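Local coordinates for protein 24-sterol C-methyltransferase (Haloferax volcanii, PDB 6F5Z) that probably transfers methyl groups from S-adenosyl-L-methionine, as a putative methyltransferase that forms a complex with the activator Trm112, at residues G18-H23 and T47-A52; W24-H29 and F216-T221; A55-K60 and T84-F89. All coordinates share one frame; numbering follows the deposited sequence.

Interaction 1: G18-H23 and T47-A52; sequences GMEDRH and TGSGYA. With SAH (S-adenosyl-L-homocysteine), chain G.
Glu20 OE1 accepts a 2.7 Å hydrogen bond from Ser49 OG and forms a salt bridge with Lys17, with Arg54 a weaker, more distant ion pair. The hydroxyl arrives on the anti side of the carboxylate, 35° out of its plane. With CG anti to the backbone N (chi1 164°) and the chain extended beyond it, Glu20 slides along Tyr51 in the opposite sense, its CG 3.6 Å from Tyr51 CD2, to reach the turn of residues 47-50.

Tyr51 and His23 then share the amino-acid end of S-adenosyl-L-homocysteine. Tyr51 OH donates to SAH O at 2.7 Å, and SAH C lies at the edge of its ring. His23 ND1, with OXT in its ring plane, donates to SAH OXT at 2.8 Å in a nearly straight bond (169°). His23 CB packs 3.4 Å from Tyr51 OH, the two donors side by side at the SAH carboxylate. Further along the ligand, Met19 SD lies 3.6 Å from SAH SD.

The turn 47-50 belongs to the glycine-rich loop of class I methyltransferases, and helix 16-33 covers the ligand's amino-acid end beside it. One donor on each carboxylate oxygen should hold that group against rotation, and the neighbouring Glu20-Ser49 bond ties the helix to the loop that shapes the pocket.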
loop_
_atom_site.group_PDB
_atom_site.type_symbol
_atom_site.label_atom_id
_atom_site.label_comp_id
_atom_site.label_asym_id
_atom_site.label_seq_id
_atom_site.Cartn_x
_atom_site.Cartn_y
_atom_site.Cartn_z
ATOM N N GLY B 18 -1.656 13.944 24.505
ATOM C CA GLY B 18 -0.680 14.790 23.815
ATOM C C GLY B 18 0.019 14.000 22.710
ATOM O O GLY B 18 0.179 14.504 21.595
ATOM N N MET B 19 0.373 12.729 22.987
ATOM C CA MET B 19 0.971 11.866 21.960
ATOM C C MET B 19 -0.044 11.678 20.835
ATOM O O MET B 19 0.314 11.783 19.661
ATOM C CB MET B 19 1.323 10.488 22.522
ATOM C CG MET B 19 2.577 10.472 23.292
ATOM S SD MET B 19 3.154 8.755 23.473
ATOM C CE MET B 19 1.899 8.059 24.537
ATOM N N GLU B 20 -1.322 11.422 21.182
ATOM C CA GLU B 20 -2.361 11.237 20.175
ATOM C C GLU B 20 -2.446 12.462 19.291
ATOM O O GLU B 20 -2.464 12.348 18.065
ATOM C CB GLU B 20 -3.706 10.957 20.897
ATOM C CG GLU B 20 -4.923 11.123 20.005
ATOM C CD GLU B 20 -6.255 10.892 20.687
ATOM O OE1 GLU B 20 -6.295 10.197 21.730
ATOM O OE2 GLU B 20 -7.273 11.334 20.102
ATOM N N ASP B 21 -2.508 13.658 19.914
ATOM C CA ASP B 21 -2.663 14.867 19.102
ATOM C C ASP B 21 -1.521 15.096 18.118
ATOM O O ASP B 21 -1.762 15.510 16.972
ATOM C CB ASP B 21 -2.877 16.101 19.997
ATOM C CG ASP B 21 -4.196 16.086 20.759
ATOM O OD1 ASP B 21 -5.160 15.435 20.277
ATOM O OD2 ASP B 21 -4.271 16.735 21.832
ATOM N N ARG B 22 -0.296 14.782 18.545
ATOM C CA ARG B 22 0.875 14.951 17.670
ATOM C C ARG B 22 0.902 13.844 16.588
ATOM O O ARG B 22 1.069 14.131 15.404
ATOM C CB ARG B 22 2.184 14.877 18.477
ATOM C CG ARG B 22 2.363 16.059 19.437
ATOM C CD ARG B 22 3.751 16.127 20.065
ATOM N NE ARG B 22 4.051 14.977 20.920
ATOM C CZ ARG B 22 3.691 14.859 22.195
ATOM N NH1 ARG B 22 4.017 13.774 22.883
ATOM N NH2 ARG B 22 2.996 15.819 22.791
ATOM N N HIS B 23 0.730 12.589 17.018
ATOM C CA HIS B 23 0.833 11.461 16.099
ATOM C C HIS B 23 -0.288 11.412 15.088
ATOM O O HIS B 23 -0.076 10.950 13.951
ATOM C CB HIS B 23 0.922 10.157 16.888
ATOM C CG HIS B 23 2.164 10.136 17.723
ATOM N ND1 HIS B 23 2.260 9.363 18.863
ATOM C CD2 HIS B 23 3.310 10.848 17.581
ATOM C CE1 HIS B 23 3.462 9.616 19.371
ATOM N NE2 HIS B 23 4.129 10.492 18.632
ATOM N N THR B 47 -0.939 0.584 21.755
ATOM C CA THR B 47 -2.111 1.404 21.478
ATOM C C THR B 47 -2.077 2.826 22.060
ATOM O O THR B 47 -2.707 3.714 21.497
ATOM C CB THR B 47 -3.356 0.648 21.911
ATOM O OG1 THR B 47 -4.517 1.217 21.299
ATOM C CG2 THR B 47 -3.507 0.542 23.421
ATOM N N GLY B 48 -1.347 3.032 23.173
ATOM C CA GLY B 48 -1.327 4.364 23.764
ATOM C C GLY B 48 -2.738 4.751 24.174
ATOM O O GLY B 48 -3.372 3.958 24.867
ATOM N N SER B 49 -3.259 5.893 23.704
ATOM C CA SER B 49 -4.624 6.324 24.082
ATOM C C SER B 49 -5.727 5.492 23.393
ATOM O O SER B 49 -6.902 5.711 23.680
ATOM C CB SER B 49 -4.866 7.790 23.726
ATOM O OG SER B 49 -5.058 7.905 22.325
ATOM N N GLY B 50 -5.351 4.615 22.454
ATOM C CA GLY B 50 -6.316 3.800 21.713
ATOM C C GLY B 50 -6.948 4.512 20.525
ATOM O O GLY B 50 -7.863 3.956 19.902
ATOM N N TYR B 51 -6.459 5.706 20.150
ATOM C CA TYR B 51 -7.113 6.497 19.118
ATOM C C TYR B 51 -7.210 5.813 17.761
ATOM O O TYR B 51 -8.131 6.097 16.997
ATOM C CB TYR B 51 -6.462 7.885 18.986
ATOM C CG TYR B 51 -5.083 7.846 18.353
ATOM C CD1 TYR B 51 -4.933 7.852 16.964
ATOM C CD2 TYR B 51 -3.931 7.742 19.135
ATOM C CE1 TYR B 51 -3.669 7.808 16.369
ATOM C CE2 TYR B 51 -2.664 7.668 18.549
ATOM C CZ TYR B 51 -2.543 7.687 17.163
ATOM O OH TYR B 51 -1.302 7.554 16.571
ATOM N N ALA B 52 -6.214 4.966 17.429
ATOM C CA ALA B 52 -6.231 4.352 16.104
ATOM C C ALA B 52 -7.407 3.410 15.962
ATOM O O ALA B 52 -8.026 3.373 14.900
ATOM C CB ALA B 52 -4.939 3.594 15.887
HETATM N N SAH G . 0.470 4.260 19.262
HETATM C CA SAH G . 0.353 5.371 20.245
HETATM C CB SAH G . 1.401 5.304 21.425
HETATM C CG SAH G . 2.844 5.450 20.952
HETATM S SD SAH G . 3.997 5.390 22.374
HETATM C C SAH G . 0.455 6.761 19.565
HETATM O O SAH G . 0.593 6.721 18.267
HETATM O OXT SAH G . 0.395 7.790 20.197
HETATM C "C5'" SAH G . 4.510 3.656 22.417
HETATM C "C4'" SAH G . 3.495 2.738 23.073
HETATM O "O4'" SAH G . 3.978 1.376 22.935
HETATM C "C3'" SAH G . 3.376 3.015 24.576
HETATM O "O3'" SAH G . 2.019 3.144 25.002
HETATM C "C2'" SAH G . 4.172 1.872 25.216
HETATM O "O2'" SAH G . 3.750 1.491 26.523
HETATM C "C1'" SAH G . 3.987 0.742 24.203
HETATM N N9 SAH G . 5.063 -0.252 24.196
HETATM C C8 SAH G . 6.406 -0.016 24.027
HETATM N N7 SAH G . 7.142 -1.102 24.015
HETATM C C5 SAH G . 6.220 -2.125 24.183
HETATM C C6 SAH G . 6.359 -3.530 24.262
HETATM N N6 SAH G . 7.534 -4.171 24.211
HETATM N N1 SAH G . 5.233 -4.266 24.440
HETATM C C2 SAH G . 4.058 -3.632 24.555
HETATM N N3 SAH G . 3.804 -2.322 24.497
HETATM C C4 SAH G . 4.935 -1.614 24.300
#

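Interaction 2: W24-H29 and F216-T221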
loop_
_atom_site.group_PDB
_atom_site.type_symbol
_atom_site.label_atom_id
_atom_site.label_comp_id
_atom_site.label_asym_id
_atom_site.label_seq_id
_atom_site.Cartn_x
_atom_site.Cartn_y
_atom_site.Cartn_z
ATOM N N TRP B 24 -1.481 11.928 15.465
ATOM C CA TRP B 24 -2.608 11.953 14.526
ATOM C C TRP B 24 -2.272 12.700 13.248
ATOM O O TRP B 24 -2.827 12.385 12.182
ATOM C CB TRP B 24 -3.807 12.660 15.193
ATOM C CG TRP B 24 -5.025 12.730 14.323
ATOM C CD1 TRP B 24 -5.626 13.861 13.835
ATOM C CD2 TRP B 24 -5.827 11.626 13.888
ATOM N NE1 TRP B 24 -6.756 13.526 13.124
ATOM C CE2 TRP B 24 -6.912 12.156 13.159
ATOM C CE3 TRP B 24 -5.750 10.233 14.076
ATOM C CZ2 TRP B 24 -7.886 11.334 12.569
ATOM C CZ3 TRP B 24 -6.707 9.418 13.488
ATOM C CH2 TRP B 24 -7.748 9.964 12.730
ATOM N N HIS B 25 -1.377 13.718 13.326
ATOM C CA HIS B 25 -1.040 14.494 12.129
ATOM C C HIS B 25 -0.630 13.620 10.958
ATOM O O HIS B 25 -0.932 13.950 9.808
ATOM C CB HIS B 25 0.133 15.447 12.387
ATOM C CG HIS B 25 -0.121 16.483 13.443
ATOM N ND1 HIS B 25 0.928 17.216 13.975
ATOM C CD2 HIS B 25 -1.270 16.845 14.064
ATOM C CE1 HIS B 25 0.383 18.028 14.882
ATOM N NE2 HIS B 25 -0.923 17.833 14.994
ATOM N N THR B 26 0.069 12.512 11.248
ATOM C CA THR B 26 0.463 11.613 10.140
ATOM C C THR B 26 -0.344 10.315 10.192
ATOM O O THR B 26 -0.635 9.717 9.146
ATOM C CB THR B 26 1.958 11.330 10.147
ATOM O OG1 THR B 26 2.325 10.727 11.388
ATOM C CG2 THR B 26 2.770 12.594 9.896
ATOM N N ALA B 27 -0.668 9.842 11.416
ATOM C CA ALA B 27 -1.430 8.578 11.548
ATOM C C ALA B 27 -2.753 8.637 10.805
ATOM O O ALA B 27 -3.198 7.613 10.261
ATOM C CB ALA B 27 -1.714 8.250 13.014
ATOM N N LYS B 28 -3.401 9.824 10.754
ATOM C CA LYS B 28 -4.687 9.877 10.065
ATOM C C LYS B 28 -4.544 9.428 8.613
ATOM O O LYS B 28 -5.483 8.795 8.098
ATOM C CB LYS B 28 -5.263 11.293 10.134
ATOM C CG LYS B 28 -4.490 12.361 9.405
ATOM C CD LYS B 28 -5.128 13.754 9.635
ATOM C CE LYS B 28 -4.354 14.842 8.939
ATOM N NZ LYS B 28 -4.842 16.188 9.346
ATOM N N HIS B 29 -3.422 9.751 7.960
ATOM C CA HIS B 29 -3.228 9.418 6.547
ATOM C C HIS B 29 -2.899 7.959 6.389
ATOM O O HIS B 29 -3.362 7.321 5.436
ATOM C CB HIS B 29 -2.101 10.252 5.932
ATOM C CG HIS B 29 -2.436 11.705 5.854
ATOM N ND1 HIS B 29 -3.515 12.154 5.114
ATOM C CD2 HIS B 29 -1.841 12.764 6.452
ATOM C CE1 HIS B 29 -3.515 13.474 5.232
ATOM N NE2 HIS B 29 -2.547 13.888 6.053
ATOM N N PHE B 216 10.897 14.475 5.716
ATOM C CA PHE B 216 11.027 13.086 6.196
ATOM C C PHE B 216 9.684 12.564 6.712
ATOM O O PHE B 216 9.197 11.520 6.283
ATOM C CB PHE B 216 12.066 12.987 7.328
ATOM C CG PHE B 216 13.489 13.351 6.953
ATOM C CD1 PHE B 216 13.936 13.208 5.650
ATOM C CD2 PHE B 216 14.370 13.870 7.901
ATOM C CE1 PHE B 216 15.263 13.500 5.298
ATOM C CE2 PHE B 216 15.713 14.126 7.565
ATOM C CZ PHE B 216 16.148 13.942 6.262
ATOM N N GLY B 217 9.091 13.278 7.651
ATOM C CA GLY B 217 7.817 12.840 8.224
ATOM C C GLY B 217 7.885 11.449 8.855
ATOM O O GLY B 217 8.927 11.023 9.377
ATOM N N THR B 218 6.750 10.752 8.823
ATOM C CA THR B 218 6.594 9.418 9.394
ATOM C C THR B 218 6.850 8.373 8.320
ATOM O O THR B 218 6.299 8.464 7.225
ATOM C CB THR B 218 5.142 9.263 9.900
ATOM O OG1 THR B 218 4.947 10.195 10.983
ATOM C CG2 THR B 218 4.832 7.880 10.443
ATOM N N LEU B 219 7.662 7.357 8.655
ATOM C CA LEU B 219 7.869 6.268 7.703
ATOM C C LEU B 219 6.732 5.254 7.881
ATOM O O LEU B 219 6.438 4.832 9.002
ATOM C CB LEU B 219 9.219 5.579 8.031
ATOM C CG LEU B 219 9.443 4.187 7.367
ATOM C CD1 LEU B 219 9.536 4.315 5.866
ATOM C CD2 LEU B 219 10.779 3.591 7.843
ATOM N N LEU B 220 6.105 4.832 6.769
ATOM C CA LEU B 220 5.102 3.795 6.821
ATOM C C LEU B 220 5.564 2.650 5.957
ATOM O O LEU B 220 5.886 2.874 4.785
ATOM C CB LEU B 220 3.743 4.290 6.286
ATOM C CG LEU B 220 2.666 3.200 6.072
ATOM C CD1 LEU B 220 2.202 2.609 7.440
ATOM C CD2 LEU B 220 1.450 3.796 5.310
ATOM N N THR B 221 5.554 1.407 6.531
ATOM C CA THR B 221 5.847 0.223 5.705
ATOM C C THR B 221 4.648 -0.697 5.864
ATOM O O THR B 221 4.172 -0.907 6.979
ATOM C CB THR B 221 7.126 -0.491 6.185
ATOM O OG1 THR B 221 8.191 0.472 6.341
ATOM C CG2 THR B 221 7.599 -1.589 5.194
#
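The seven-stranded sheet of the Rossmann-like methyltransferase fold, with strand order 3-2-1-4-5-7-6, has helix 16-33 against one of its faces, and Thr26 and Thr218 are where that helix meets the start of strand 218-224. This strand runs antiparallel to its neighbours and lies between strands 134-140 and 178-185. The contact is small and buried, and it depends on two hydroxyls: Thr26 OG1 and Thr218 OG1 lie 2.7 Å apart, a hydrogen-bonding distance.

Thr218 OG1 is also hydrogen-bonded to Asn141 OD1, just past the end of strand 134-140, so the pair belongs to a small polar chain running from helix to sheet. The two side chains cross obliquely. In Thr26 the hydroxyl stands between the backbone N and the carbonyl carbon (chi1 59°), which aims it at the strand, while its methyl CG2 lies beside the backbone N, 3.4 Å from Thr218 OG1. Thr26 CB is 3.8 Å from Thr218 CB, so carbon contacts frame the polar pair. Gly217, just before the strand, has the positive phi (58°) with which the chain leaves helix 206-216.

Met110 of strand 104-110 touches both threonines, and Ile185 of strand 178-185 touches Thr26, which puts nonpolar side chains beside the hydroxyl pair. In such a setting the two oxygens lie within bonding distance of each other, and Thr218 OG1 has the side-chain amide oxygen of Asn141 as a further partner, an arrangement that probably lets a buried helix-to-sheet junction carry polar groups with partners close at hand.

Interaction 3: A55-K60 and T84-F89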
loop_
_atom_site.group_PDB
_atom_site.type_symbol
_atom_site.label_atom_id
_atom_site.label_comp_id
_atom_site.label_asym_id
_atom_site.label_seq_id
_atom_site.Cartn_x
_atom_site.Cartn_y
_atom_site.Cartn_z
ATOM N N ALA B 55 -10.547 5.529 15.549
ATOM C CA ALA B 55 -10.575 6.098 14.209
ATOM C C ALA B 55 -10.949 5.033 13.185
ATOM O O ALA B 55 -11.760 5.306 12.289
ATOM C CB ALA B 55 -9.220 6.703 13.847
ATOM N N LEU B 56 -10.412 3.803 13.334
ATOM C CA LEU B 56 -10.779 2.754 12.377
ATOM C C LEU B 56 -12.233 2.349 12.499
ATOM O O LEU B 56 -12.863 2.012 11.487
ATOM C CB LEU B 56 -9.864 1.551 12.530
ATOM C CG LEU B 56 -8.431 1.759 12.005
ATOM C CD1 LEU B 56 -7.527 0.596 12.415
ATOM C CD2 LEU B 56 -8.410 2.006 10.480
ATOM N N ARG B 57 -12.770 2.332 13.726
ATOM C CA ARG B 57 -14.200 1.985 13.880
ATOM C C ARG B 57 -15.098 3.085 13.315
ATOM O O ARG B 57 -16.017 2.797 12.542
ATOM C CB ARG B 57 -14.509 1.749 15.351
ATOM C CG ARG B 57 -15.933 1.288 15.602
ATOM C CD ARG B 57 -16.043 0.768 17.022
ATOM N NE ARG B 57 -17.429 0.410 17.345
ATOM C CZ ARG B 57 -18.319 1.277 17.823
ATOM N NH1 ARG B 57 -17.966 2.537 18.068
ATOM N NH2 ARG B 57 -19.563 0.887 18.075
ATOM N N ASP B 58 -14.759 4.328 13.599
ATOM C CA ASP B 58 -15.539 5.471 13.114
ATOM C C ASP B 58 -15.491 5.686 11.610
ATOM O O ASP B 58 -16.488 6.150 11.025
ATOM C CB ASP B 58 -15.096 6.755 13.840
ATOM C CG ASP B 58 -15.288 6.719 15.355
ATOM O OD1 ASP B 58 -16.118 5.894 15.841
ATOM O OD2 ASP B 58 -14.569 7.474 16.068
ATOM N N THR B 59 -14.356 5.403 10.958
ATOM C CA THR B 59 -14.194 5.701 9.524
ATOM C C THR B 59 -14.242 4.483 8.608
ATOM O O THR B 59 -14.450 4.642 7.403
ATOM C CB THR B 59 -12.883 6.452 9.249
ATOM O OG1 THR B 59 -11.770 5.605 9.575
ATOM C CG2 THR B 59 -12.810 7.794 9.986
ATOM N N LYS B 60 -13.965 3.293 9.143
ATOM C CA LYS B 60 -13.916 2.105 8.297
ATOM C C LYS B 60 -14.812 0.964 8.792
ATOM O O LYS B 60 -14.995 -0.019 8.079
ATOM C CB LYS B 60 -12.469 1.652 8.084
ATOM C CG LYS B 60 -11.753 2.627 7.132
ATOM C CD LYS B 60 -10.393 2.153 6.722
ATOM C CE LYS B 60 -9.598 3.179 5.946
ATOM N NZ LYS B 60 -10.128 3.462 4.581
ATOM N N THR B 84 -17.359 2.156 23.454
ATOM C CA THR B 84 -17.889 0.894 22.931
ATOM C C THR B 84 -17.135 -0.265 23.539
ATOM O O THR B 84 -15.948 -0.130 23.857
ATOM C CB THR B 84 -17.796 0.810 21.388
ATOM O OG1 THR B 84 -18.232 -0.498 20.954
ATOM C CG2 THR B 84 -16.373 1.031 20.869
ATOM N N ASP B 85 -17.812 -1.404 23.691
ATOM C CA ASP B 85 -17.169 -2.618 24.143
ATOM C C ASP B 85 -16.645 -3.454 22.957
ATOM O O ASP B 85 -15.999 -4.475 23.189
ATOM C CB ASP B 85 -18.099 -3.413 25.051
ATOM C CG ASP B 85 -18.250 -2.763 26.417
ATOM O OD1 ASP B 85 -17.223 -2.313 26.982
ATOM O OD2 ASP B 85 -19.385 -2.741 26.938
ATOM N N ASP B 86 -16.907 -3.015 21.698
ATOM C CA ASP B 86 -16.397 -3.739 20.515
ATOM C C ASP B 86 -14.866 -3.535 20.379
ATOM O O ASP B 86 -14.174 -4.296 19.686
ATOM C CB ASP B 86 -17.140 -3.308 19.243
ATOM C CG ASP B 86 -18.603 -3.750 19.187
ATOM O OD1 ASP B 86 -18.886 -4.917 19.528
ATOM O OD2 ASP B 86 -19.443 -2.957 18.715
ATOM N N LEU B 87 -14.349 -2.499 21.062
ATOM C CA LEU B 87 -12.912 -2.210 21.105
ATOM C C LEU B 87 -12.481 -2.521 22.514
ATOM O O LEU B 87 -13.016 -1.947 23.468
ATOM C CB LEU B 87 -12.611 -0.742 20.718
ATOM C CG LEU B 87 -13.143 -0.259 19.371
ATOM C CD1 LEU B 87 -12.878 1.250 19.152
ATOM C CD2 LEU B 87 -12.593 -1.096 18.199
ATOM N N SER B 88 -11.548 -3.436 22.655
ATOM C CA SER B 88 -11.077 -3.872 23.961
ATOM C C SER B 88 -9.605 -3.608 24.088
ATOM O O SER B 88 -8.920 -3.345 23.087
ATOM C CB SER B 88 -11.317 -5.363 24.135
ATOM O OG SER B 88 -10.561 -6.102 23.181
ATOM N N PHE B 89 -9.131 -3.629 25.338
ATOM C CA PHE B 89 -7.748 -3.330 25.683
ATOM C C PHE B 89 -7.171 -4.377 26.597
ATOM O O PHE B 89 -7.883 -4.998 27.402
ATOM C CB PHE B 89 -7.658 -1.917 26.306
ATOM C CG PHE B 89 -8.124 -0.870 25.322
ATOM C CD1 PHE B 89 -7.281 -0.430 24.300
ATOM C CD2 PHE B 89 -9.447 -0.419 25.329
ATOM C CE1 PHE B 89 -7.737 0.472 23.329
ATOM C CE2 PHE B 89 -9.905 0.487 24.357
ATOM C CZ PHE B 89 -9.046 0.934 23.371
#
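Arg57 leaves helix 51-60 toward the loop before strand 87-91; Leu87 meets its inner carbons, and Thr84 nearly everything from CD outward. CB comes no nearer than 4.2 Å to Leu87 CD1, a loose start. With CG anti to the backbone N (chi1 -176°) and the chain extended through NE, the side chain extends from the helix to the loop and strand start. CD is the carbon that settles on Leu87, 3.8 Å from its CD1, and the same atom lies 3.9 Å from Thr84 CG2. Farther out, NE lies 3.7 Å from Thr84 CG2, and CZ lies against both OG1 and CG2 of Thr84.

There chi4 (-87°) turns the guanidinium across the line of the chain and presents one of its faces to Thr84. Thr84 approaches from the opposite direction, its CG2 3.6 Å from Arg57 NH1 and its OG1 over the guanidinium face, offset toward the rim. NH2 is 3.5 Å from Thr84 OG1, but the angle is too poor for a hydrogen bond. That hydroxyl is employed otherwise: it accepts from Asp86 N at 2.9 Å, an ST turn that folds the loop and leads into the strand. Asp86 in turn offers its carboxylate obliquely, OD2 standing 3.9 Å from Arg57 NH2 in a long salt bridge.

Leu87 is buried and also touches Leu53, Arg54 and Ile62, so Arg57 CD packs at the border of the hydrophobic core. The loop is close to the UPF0434 family protein chain, the Trm112 partner, where Lys2 of that chain packs on Asp86. The contact thus grades from nonpolar to ionic along a single side chain. The guanidinium packs its face on Thr84, and the long salt bridge to Asp86 probably adds only a modest attraction.

The three contacts share a fold but differ with their depth in it. Interaction 2 is the buried one, a pair of hydroxyls between helix 16-33 and the antiparallel part of the sheet. Interaction 1 uses the preceding six residues of the same helix, is only partly buried, and combines a helix-to-loop hydrogen bond with two bonds to the SAH carboxylate. Interaction 3, whose centre lies about 17 Å from the centre of the chain, uses the helix that begins in interaction 1 and relies on van der Waals packing plus a long ion pair. Trp24 connects them: its ring touches Tyr51 of interaction 1 and Ala55 of interaction 3, while Phe89 packs against Thr47 and Gly50.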